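Local structure of superoxide dismutase [Fe] (Aquifex pyrophilus, 1COJ) at residues A[9-14]-A[80-85]; A[25-30]-A[166-171]; A[117-122]-A[179-184]. The protein is an iron-dependent superoxide dismutase that converts superoxide radicals into oxygen and hydrogen peroxide, with one iron ion in each subunit of its homotetramer. All blocks are in the same frame, centred on the assembly; numbering follows the deposited sequence.

Interaction 1: residues A[9-14]-A[80-85]; sequences DHLKPQ and LHELYF. With FE (Fe (III) ion), chain B.
Leu11, in a short 3-10 turn that opens into loop, runs its backbone past the helix at Phe85, where the two CA atoms come within 5.9 Å of each other. The carbonyl oxygen of Leu11 lies 3.5 Å from Phe85 CB, and beyond it Pro13 crosses the aromatic side chain at about a right angle. Pro13 CD and CG each sit 3.7 Å from Phe85 CD1, and CG also lies 3.8 Å from the Phe85 carbonyl oxygen. The phenylalanine has its CG beside the backbone N and anti to its carbonyl carbon (chi1 -68°), which brings the ring to the proline side, where CD1 meets it. An alanine in place of Pro13 would lack CG and CD, so Phe85 CD1 would probably lose its apolar neighbour and the ring be freer to turn. The helix belongs to the N-terminal helical hairpin of iron/manganese superoxide dismutases; one turn before Phe85 it carries His81, whose NE2 binds the iron at 2.2 Å. Here the loop before helix 21-47 packs along one side of that helix. Glu82, three residues before Phe85, receives the methyl CD2 of Leu11 at 3.8 Å from its CB, the aliphatic start of the side chain. Beyond CG the glutamate runs extended, and its OE1 is hydrogen-bonded to Tyr32 OH on helix 21-47, while Ile211 of the second subunit packs on the Glu82 side chain.

Interaction 2: residues A[25-30]-A[166-171]; sequences EPHFEA and EHAYYV. With FE (Fe (III) ion), chain B.
His27 and His167 meet through the iron ion that both bind, one from the helical hairpin and the other from the C-terminal domain, so this contact fastens the two domains at the active site characteristic of iron/manganese superoxide dismutases. His81 and Asp163 complete the protein ligands, and water 1 is the fifth, lying opposite His27 across the metal. Each of the two histidines here coordinates through NE2, at 2.1 Å in both cases. Their NE2 atoms stand 3.1 Å apart because they share the metal, not because a proton joins them. The rings are oblique, with planes at 55°, and His27 NE2 comes to the edge of the His167 ring, near its plane. Histidine suits both places: one nitrogen serves the iron and the other is left to anchor the ring. For His167 that anchor is Glu166 of the third subunit, hydrogen-bonded to ND1, which ties the first coordination shell to a subunit interface; the ring of His31 of the same chain as His167 stacks on the His167 ring. His167 has its CG between the backbone N and the carbonyl carbon (chi1 61°), a turn that carries NE2 inward to the metal. Ala168 is small enough to lie close over the His27 ring: its CA is 4.2 Å from the ring centroid in an off-centre CH-pi contact, and its CB is 3.7 Å from His27 CE1. The far nitrogen of His27 is held through water 2, which accepts from ND1 at 2.9 Å and donates to the Ala168 carbonyl oxygen at 2.8 Å.

Interaction 3: residues A[117-122]-A[179-184]; sequences ELKAAA and PYIDAF
Ile181 projects from helix 177-186 into the angle between Ala122 and Lys119, touching one with each of its branches. Both helices belong to the C-terminal alpha/beta domain of the superoxide dismutase, in which helices pack about a three-stranded antiparallel sheet. The two short helical segments run in roughly opposed directions, at 137°, and their axes come no nearer than 10.7 Å, so the gap is bridged by a few side chains. The longer branch of Ile181, with CG1 beside the backbone N (chi1 -60°), ends in CD1, which presses on Ala122 CB at 3.6 Å. Alanine suits that place because its single methyl can meet Ile181 closely while also packing on Ala129 of strand 128-134. The other branch, CG2, lies 4.0 Å from Lys119 CG, meeting the aliphatic part of a chain whose far end is charged. Beneath this layer Leu118 and Phe184 both reach Ile160 of strand 157-163, so each helix is seated on the sheet as well as on its neighbour. Toward the surface the contact becomes polar, where a lysine can lend methylenes to the apolar layer and still send its ammonium across to a partly exposed aspartate. The Lys119 chain is extended until a bend at chi4 (-62°) brings NZ to Asp182. There NZ donates to Asp182 OD1 in a salt bridge of 3.1 Å, meeting the oxygen nearly head-on, in line with its C-O bond.

Starting at the N terminus, residues 9-14 and then 25-30 are laid down before either finds its partner. Interaction 1 closes first, when the chain has run out along helix 21-47 and returned on helix 63-86, tying the N-terminal loop to the hairpin. Interaction 2, which opens on helix 21-47 within the span of interaction 1, closes only after the sheet is complete, so the two cross; its long span joins hairpin to C-terminal domain, and both meet at the same iron. Interaction 3 opens after interaction 1 has closed and crosses interaction 2, binding helix 111-124 to helix 177-186 within the C-terminal domain. Tyr180 connects all three, with its ring against Tyr169 and its hydroxyl hydrogen-bonded to that of Tyr84.

Interaction 1: residues A[9-14]-A[80-85]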
loop_
_atom_site.group_PDB
_atom_site.type_symbol
_atom_site.label_atom_id
_atom_site.label_comp_id
_atom_site.label_asym_id
_atom_site.label_seq_id
_atom_site.Cartn_x
_atom_site.Cartn_y
_atom_site.Cartn_z
ATOM N N ASP A 9 -6.481 -18.384 24.318
ATOM C CA ASP A 9 -6.159 -17.767 25.601
ATOM C C ASP A 9 -4.925 -18.329 26.281
ATOM O O ASP A 9 -4.195 -17.599 26.940
ATOM C CB ASP A 9 -7.351 -17.843 26.555
ATOM C CG ASP A 9 -8.447 -16.875 26.185
ATOM O OD1 ASP A 9 -8.291 -15.662 26.438
ATOM O OD2 ASP A 9 -9.460 -17.325 25.626
ATOM N N HIS A 10 -4.651 -19.611 26.069
ATOM C CA HIS A 10 -3.496 -20.246 26.685
ATOM C C HIS A 10 -2.156 -19.679 26.205
ATOM O O HIS A 10 -1.107 -20.019 26.748
ATOM C CB HIS A 10 -3.535 -21.761 26.459
ATOM C CG HIS A 10 -3.205 -22.185 25.061
ATOM N ND1 HIS A 10 -4.155 -22.395 24.089
ATOM C CD2 HIS A 10 -2.009 -22.478 24.479
ATOM C CE1 HIS A 10 -3.575 -22.796 22.977
ATOM N NE2 HIS A 10 -2.274 -22.855 23.184
ATOM N N LEU A 11 -2.202 -18.838 25.177
ATOM C CA LEU A 11 -1.004 -18.224 24.605
ATOM C C LEU A 11 -0.615 -16.903 25.271
ATOM O O LEU A 11 0.461 -16.371 25.005
ATOM C CB LEU A 11 -1.229 -17.976 23.109
ATOM C CG LEU A 11 -0.533 -18.839 22.055
ATOM C CD1 LEU A 11 -0.397 -20.275 22.496
ATOM C CD2 LEU A 11 -1.300 -18.734 20.747
ATOM N N LYS A 12 -1.495 -16.362 26.111
ATOM C CA LYS A 12 -1.244 -15.084 26.778
ATOM C C LYS A 12 -0.052 -15.109 27.741
ATOM O O LYS A 12 -0.066 -15.828 28.744
ATOM C CB LYS A 12 -2.497 -14.631 27.523
ATOM C CG LYS A 12 -2.446 -13.203 28.020
ATOM C CD LYS A 12 -3.748 -12.860 28.709
ATOM C CE LYS A 12 -3.751 -11.440 29.228
ATOM N NZ LYS A 12 -5.013 -11.175 29.962
ATOM N N PRO A 13 0.988 -14.306 27.455
ATOM C CA PRO A 13 2.198 -14.220 28.281
ATOM C C PRO A 13 1.909 -13.411 29.541
ATOM O O PRO A 13 1.012 -12.562 29.553
ATOM C CB PRO A 13 3.183 -13.458 27.382
ATOM C CG PRO A 13 2.585 -13.532 26.007
ATOM C CD PRO A 13 1.119 -13.445 26.270
ATOM N N GLN A 14 2.687 -13.654 30.588
ATOM C CA GLN A 14 2.512 -12.936 31.839
ATOM C C GLN A 14 3.839 -12.861 32.580
ATOM O O GLN A 14 4.653 -13.780 32.518
ATOM C CB GLN A 14 1.469 -13.636 32.712
ATOM C CG GLN A 14 0.413 -12.704 33.297
ATOM C CD GLN A 14 -0.429 -12.026 32.226
ATOM O OE1 GLN A 14 -0.086 -10.952 31.735
ATOM N NE2 GLN A 14 -1.522 -12.665 31.847
ATOM N N LEU A 80 0.035 -14.033 12.992
ATOM C CA LEU A 80 1.258 -13.377 13.444
ATOM C C LEU A 80 1.255 -13.145 14.952
ATOM O O LEU A 80 2.278 -13.335 15.609
ATOM C CB LEU A 80 1.478 -12.072 12.673
ATOM C CG LEU A 80 2.324 -12.128 11.388
ATOM C CD1 LEU A 80 2.311 -13.491 10.728
ATOM C CD2 LEU A 80 1.858 -11.047 10.427
ATOM N N HIS A 81 0.106 -12.764 15.505
ATOM C CA HIS A 81 0.016 -12.548 16.945
ATOM C C HIS A 81 0.165 -13.852 17.718
ATOM O O HIS A 81 0.826 -13.887 18.758
ATOM C CB HIS A 81 -1.279 -11.829 17.327
ATOM C CG HIS A 81 -1.210 -10.344 17.143
ATOM N ND1 HIS A 81 -1.613 -9.691 16.000
ATOM C CD2 HIS A 81 -0.696 -9.384 17.950
ATOM C CE1 HIS A 81 -1.330 -8.396 16.135
ATOM N NE2 HIS A 81 -0.772 -8.159 17.303
ATOM N N GLU A 82 -0.403 -14.933 17.193
ATOM C CA GLU A 82 -0.290 -16.223 17.861
ATOM C C GLU A 82 1.155 -16.710 17.873
ATOM O O GLU A 82 1.607 -17.306 18.853
ATOM C CB GLU A 82 -1.216 -17.250 17.218
ATOM C CG GLU A 82 -2.673 -16.916 17.446
ATOM C CD GLU A 82 -3.626 -17.981 16.947
ATOM O OE1 GLU A 82 -4.822 -17.879 17.278
ATOM O OE2 GLU A 82 -3.198 -18.907 16.225
ATOM N N LEU A 83 1.883 -16.433 16.796
ATOM C CA LEU A 83 3.288 -16.820 16.697
ATOM C C LEU A 83 4.141 -15.956 17.629
ATOM O O LEU A 83 5.138 -16.412 18.191
ATOM C CB LEU A 83 3.774 -16.668 15.252
ATOM C CG LEU A 83 3.207 -17.641 14.212
ATOM C CD1 LEU A 83 3.526 -17.154 12.812
ATOM C CD2 LEU A 83 3.782 -19.031 14.436
ATOM N N TYR A 84 3.722 -14.706 17.793
ATOM C CA TYR A 84 4.406 -13.743 18.648
ATOM C C TYR A 84 4.249 -14.079 20.139
ATOM O O TYR A 84 5.236 -14.313 20.837
ATOM C CB TYR A 84 3.869 -12.342 18.335
ATOM C CG TYR A 84 4.332 -11.227 19.245
ATOM C CD1 TYR A 84 5.616 -10.698 19.140
ATOM C CD2 TYR A 84 3.459 -10.656 20.169
ATOM C CE1 TYR A 84 6.018 -9.618 19.926
ATOM C CE2 TYR A 84 3.850 -9.577 20.962
ATOM C CZ TYR A 84 5.126 -9.060 20.830
ATOM O OH TYR A 84 5.483 -7.938 21.549
ATOM N N PHE A 85 3.010 -14.123 20.616
ATOM C CA PHE A 85 2.744 -14.434 22.018
ATOM C C PHE A 85 3.230 -15.829 22.393
ATOM O O PHE A 85 3.827 -16.027 23.455
ATOM C CB PHE A 85 1.247 -14.321 22.315
ATOM C CG PHE A 85 0.711 -12.920 22.236
ATOM C CD1 PHE A 85 1.310 -11.890 22.955
ATOM C CD2 PHE A 85 -0.405 -12.631 21.453
ATOM C CE1 PHE A 85 0.808 -10.597 22.901
ATOM C CE2 PHE A 85 -0.916 -11.338 21.392
ATOM C CZ PHE A 85 -0.309 -10.319 22.117
HETATM FE FE FE B . 0.249 -6.266 17.562
HETATM O O HOH W 1 0.406 -5.884 15.604
#

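Interaction 2: residues A[25-30]-A[166-171]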
loop_
_atom_site.group_PDB
_atom_site.type_symbol
_atom_site.label_atom_id
_atom_site.label_comp_id
_atom_site.label_asym_id
_atom_site.label_seq_id
_atom_site.Cartn_x
_atom_site.Cartn_y
_atom_site.Cartn_z
ATOM N N GLU A 25 -1.918 -6.756 28.279
ATOM C CA GLU A 25 -3.376 -6.747 28.364
ATOM C C GLU A 25 -4.131 -6.241 27.127
ATOM O O GLU A 25 -4.861 -7.009 26.492
ATOM C CB GLU A 25 -3.835 -6.012 29.635
ATOM C CG GLU A 25 -5.325 -6.166 29.968
ATOM C CD GLU A 25 -5.721 -7.583 30.391
ATOM O OE1 GLU A 25 -6.937 -7.847 30.522
ATOM O OE2 GLU A 25 -4.826 -8.430 30.603
ATOM N N PRO A 26 -3.956 -4.960 26.751
ATOM C CA PRO A 26 -4.677 -4.471 25.574
ATOM C C PRO A 26 -4.236 -5.141 24.274
ATOM O O PRO A 26 -5.047 -5.347 23.370
ATOM C CB PRO A 26 -4.365 -2.974 25.579
ATOM C CG PRO A 26 -3.002 -2.914 26.175
ATOM C CD PRO A 26 -3.109 -3.895 27.321
ATOM N N HIS A 27 -2.965 -5.513 24.197
ATOM C CA HIS A 27 -2.431 -6.148 22.997
ATOM C C HIS A 27 -3.118 -7.484 22.731
ATOM O O HIS A 27 -3.542 -7.761 21.604
ATOM C CB HIS A 27 -0.917 -6.345 23.123
ATOM C CG HIS A 27 -0.217 -6.539 21.813
ATOM N ND1 HIS A 27 1.128 -6.818 21.688
ATOM C CD2 HIS A 27 -0.698 -6.482 20.542
ATOM C CE1 HIS A 27 1.413 -6.919 20.381
ATOM N NE2 HIS A 27 0.335 -6.722 19.644
ATOM N N PHE A 28 -3.268 -8.283 23.783
ATOM C CA PHE A 28 -3.893 -9.595 23.677
ATOM C C PHE A 28 -5.420 -9.544 23.680
ATOM O O PHE A 28 -6.069 -10.083 22.784
ATOM C CB PHE A 28 -3.412 -10.502 24.816
ATOM C CG PHE A 28 -3.741 -11.953 24.614
ATOM C CD1 PHE A 28 -2.832 -12.802 23.988
ATOM C CD2 PHE A 28 -4.964 -12.469 25.035
ATOM C CE1 PHE A 28 -3.135 -14.151 23.779
ATOM C CE2 PHE A 28 -5.278 -13.813 24.831
ATOM C CZ PHE A 28 -4.362 -14.656 24.202
ATOM N N GLU A 29 -5.982 -8.875 24.681
ATOM C CA GLU A 29 -7.425 -8.779 24.842
ATOM C C GLU A 29 -8.179 -7.909 23.845
ATOM O O GLU A 29 -9.317 -8.219 23.501
ATOM C CB GLU A 29 -7.767 -8.335 26.269
ATOM C CG GLU A 29 -7.235 -9.254 27.362
ATOM C CD GLU A 29 -7.792 -10.668 27.286
ATOM O OE1 GLU A 29 -8.921 -10.855 26.781
ATOM O OE2 GLU A 29 -7.098 -11.597 27.746
ATOM N N ALA A 30 -7.575 -6.817 23.391
ATOM C CA ALA A 30 -8.261 -5.937 22.452
ATOM C C ALA A 30 -7.853 -6.128 20.997
ATOM O O ALA A 30 -8.695 -6.416 20.143
ATOM C CB ALA A 30 -8.091 -4.479 22.863
ATOM N N GLU A 166 2.939 0.114 16.886
ATOM C CA GLU A 166 3.070 0.958 18.067
ATOM C C GLU A 166 2.364 0.434 19.313
ATOM O O GLU A 166 2.853 0.623 20.424
ATOM C CB GLU A 166 2.630 2.382 17.743
ATOM C CG GLU A 166 3.508 3.006 16.678
ATOM C CD GLU A 166 3.102 4.412 16.297
ATOM O OE1 GLU A 166 1.889 4.716 16.252
ATOM O OE2 GLU A 166 4.015 5.217 16.021
ATOM N N HIS A 167 1.241 -0.256 19.140
ATOM C CA HIS A 167 0.512 -0.790 20.287
ATOM C C HIS A 167 1.287 -1.881 21.028
ATOM O O HIS A 167 1.001 -2.177 22.187
ATOM C CB HIS A 167 -0.880 -1.303 19.875
ATOM C CG HIS A 167 -0.858 -2.423 18.880
ATOM N ND1 HIS A 167 -1.608 -2.445 17.723
ATOM C CD2 HIS A 167 -0.189 -3.602 18.901
ATOM C CE1 HIS A 167 -1.376 -3.606 17.102
ATOM N NE2 HIS A 167 -0.518 -4.337 17.784
ATOM N N ALA A 168 2.290 -2.449 20.368
ATOM C CA ALA A 168 3.088 -3.515 20.961
ATOM C C ALA A 168 4.053 -3.050 22.058
ATOM O O ALA A 168 4.377 -3.827 22.967
ATOM C CB ALA A 168 3.854 -4.253 19.874
ATOM N N TYR A 169 4.466 -1.784 22.005
ATOM C CA TYR A 169 5.425 -1.246 22.974
ATOM C C TYR A 169 5.136 0.141 23.556
ATOM O O TYR A 169 5.828 0.582 24.481
ATOM C CB TYR A 169 6.825 -1.233 22.345
ATOM C CG TYR A 169 6.935 -0.394 21.082
ATOM C CD1 TYR A 169 7.240 0.965 21.149
ATOM C CD2 TYR A 169 6.712 -0.954 19.822
ATOM C CE1 TYR A 169 7.318 1.749 19.997
ATOM C CE2 TYR A 169 6.788 -0.179 18.661
ATOM C CZ TYR A 169 7.089 1.171 18.756
ATOM O OH TYR A 169 7.132 1.952 17.618
ATOM N N TYR A 170 4.111 0.820 23.051
ATOM C CA TYR A 170 3.809 2.165 23.523
ATOM C C TYR A 170 3.491 2.343 25.002
ATOM O O TYR A 170 3.803 3.387 25.574
ATOM C CB TYR A 170 2.731 2.830 22.666
ATOM C CG TYR A 170 3.179 4.174 22.164
ATOM C CD1 TYR A 170 4.006 4.285 21.046
ATOM C CD2 TYR A 170 2.841 5.333 22.855
ATOM C CE1 TYR A 170 4.487 5.520 20.646
ATOM C CE2 TYR A 170 3.309 6.552 22.469
ATOM C CZ TYR A 170 4.134 6.656 21.370
ATOM O OH TYR A 170 4.638 7.898 21.030
ATOM N N VAL A 171 2.887 1.340 25.626
ATOM C CA VAL A 171 2.554 1.438 27.045
ATOM C C VAL A 171 3.828 1.497 27.897
ATOM O O VAL A 171 3.942 2.333 28.791
ATOM C CB VAL A 171 1.670 0.245 27.509
ATOM C CG1 VAL A 171 1.439 0.304 29.021
ATOM C CG2 VAL A 171 0.336 0.253 26.764
HETATM FE FE FE B . 0.249 -6.266 17.562
HETATM O O HOH W 2 3.436 -6.417 23.340
HETATM O O HOH W 1 0.406 -5.884 15.604
#

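Interaction 3: residues A[117-122]-A[179-184]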
loop_
_atom_site.group_PDB
_atom_site.type_symbol
_atom_site.label_atom_id
_atom_site.label_comp_id
_atom_site.label_asym_id
_atom_site.label_seq_id
_atom_site.Cartn_x
_atom_site.Cartn_y
_atom_site.Cartn_z
ATOM N N GLU A 117 20.770 -8.216 12.212
ATOM C CA GLU A 117 19.874 -8.156 11.070
ATOM C C GLU A 117 18.425 -8.035 11.529
ATOM O O GLU A 117 17.658 -7.238 10.980
ATOM C CB GLU A 117 20.051 -9.397 10.195
ATOM C CG GLU A 117 19.520 -9.249 8.774
ATOM C CD GLU A 117 20.262 -8.196 7.959
ATOM O OE1 GLU A 117 19.696 -7.711 6.961
ATOM O OE2 GLU A 117 21.411 -7.853 8.305
ATOM N N LEU A 118 18.052 -8.811 12.545
ATOM C CA LEU A 118 16.691 -8.772 13.067
ATOM C C LEU A 118 16.360 -7.436 13.707
ATOM O O LEU A 118 15.278 -6.893 13.484
ATOM C CB LEU A 118 16.442 -9.908 14.063
ATOM C CG LEU A 118 15.814 -11.184 13.495
ATOM C CD1 LEU A 118 15.686 -12.230 14.597
ATOM C CD2 LEU A 118 14.448 -10.866 12.884
ATOM N N LYS A 119 17.290 -6.904 14.498
ATOM C CA LYS A 119 17.075 -5.620 15.158
ATOM C C LYS A 119 16.930 -4.523 14.108
ATOM O O LYS A 119 16.077 -3.645 14.233
ATOM C CB LYS A 119 18.229 -5.285 16.106
ATOM C CG LYS A 119 18.371 -6.224 17.293
ATOM C CD LYS A 119 19.491 -5.745 18.204
ATOM C CE LYS A 119 19.783 -6.723 19.333
ATOM N NZ LYS A 119 18.636 -6.946 20.253
ATOM N N ALA A 120 17.734 -4.609 13.054
ATOM C CA ALA A 120 17.694 -3.630 11.972
ATOM C C ALA A 120 16.335 -3.645 11.268
ATOM O O ALA A 120 15.728 -2.589 11.052
ATOM C CB ALA A 120 18.812 -3.904 10.975
ATOM N N ALA A 121 15.854 -4.842 10.934
ATOM C CA ALA A 121 14.562 -4.997 10.268
ATOM C C ALA A 121 13.442 -4.495 11.173
ATOM O O ALA A 121 12.502 -3.853 10.707
ATOM C CB ALA A 121 14.325 -6.458 9.878
ATOM N N ALA A 122 13.562 -4.762 12.473
ATOM C CA ALA A 122 12.560 -4.323 13.441
ATOM C C ALA A 122 12.517 -2.798 13.535
ATOM O O ALA A 122 11.465 -2.210 13.790
ATOM C CB ALA A 122 12.841 -4.935 14.808
ATOM N N PRO A 179 14.689 -0.282 23.149
ATOM C CA PRO A 179 14.646 -1.034 24.403
ATOM C C PRO A 179 13.599 -2.148 24.376
ATOM O O PRO A 179 13.758 -3.164 25.050
ATOM C CB PRO A 179 14.327 0.041 25.446
ATOM C CG PRO A 179 13.613 1.092 24.660
ATOM C CD PRO A 179 14.398 1.145 23.388
ATOM N N TYR A 180 12.547 -1.963 23.585
ATOM C CA TYR A 180 11.499 -2.971 23.462
ATOM C C TYR A 180 12.048 -4.191 22.724
ATOM O O TYR A 180 11.784 -5.333 23.111
ATOM C CB TYR A 180 10.283 -2.389 22.731
ATOM C CG TYR A 180 9.417 -3.414 22.033
ATOM C CD1 TYR A 180 8.678 -4.354 22.757
ATOM C CD2 TYR A 180 9.340 -3.449 20.638
ATOM C CE1 TYR A 180 7.880 -5.306 22.104
ATOM C CE2 TYR A 180 8.550 -4.393 19.975
ATOM C CZ TYR A 180 7.823 -5.317 20.712
ATOM O OH TYR A 180 7.048 -6.247 20.055
ATOM N N ILE A 181 12.824 -3.947 21.670
ATOM C CA ILE A 181 13.409 -5.034 20.892
ATOM C C ILE A 181 14.348 -5.855 21.778
ATOM O O ILE A 181 14.342 -7.085 21.726
ATOM C CB ILE A 181 14.163 -4.501 19.654
ATOM C CG1 ILE A 181 13.198 -3.718 18.755
ATOM C CG2 ILE A 181 14.775 -5.656 18.874
ATOM C CD1 ILE A 181 13.878 -2.924 17.651
ATOM N N ASP A 182 15.130 -5.176 22.615
ATOM C CA ASP A 182 16.042 -5.868 23.524
ATOM C C ASP A 182 15.240 -6.729 24.496
ATOM O O ASP A 182 15.594 -7.883 24.748
ATOM C CB ASP A 182 16.901 -4.870 24.311
ATOM C CG ASP A 182 17.913 -4.147 23.439
ATOM O OD1 ASP A 182 18.357 -4.727 22.427
ATOM O OD2 ASP A 182 18.272 -2.996 23.770
ATOM N N ALA A 183 14.152 -6.174 25.023
ATOM C CA ALA A 183 13.299 -6.895 25.962
ATOM C C ALA A 183 12.706 -8.137 25.300
ATOM O O ALA A 183 12.639 -9.197 25.916
ATOM C CB ALA A 183 12.197 -5.985 26.490
ATOM N N PHE A 184 12.318 -8.016 24.031
ATOM C CA PHE A 184 11.755 -9.146 23.295
ATOM C C PHE A 184 12.760 -10.304 23.269
ATOM O O PHE A 184 12.408 -11.456 23.543
ATOM C CB PHE A 184 11.381 -8.740 21.860
ATOM C CG PHE A 184 10.908 -9.891 21.014
ATOM C CD1 PHE A 184 9.563 -10.243 20.988
ATOM C CD2 PHE A 184 11.812 -10.640 20.263
ATOM C CE1 PHE A 184 9.127 -11.331 20.229
ATOM C CE2 PHE A 184 11.386 -11.725 19.505
ATOM C CZ PHE A 184 10.040 -12.069 19.488
#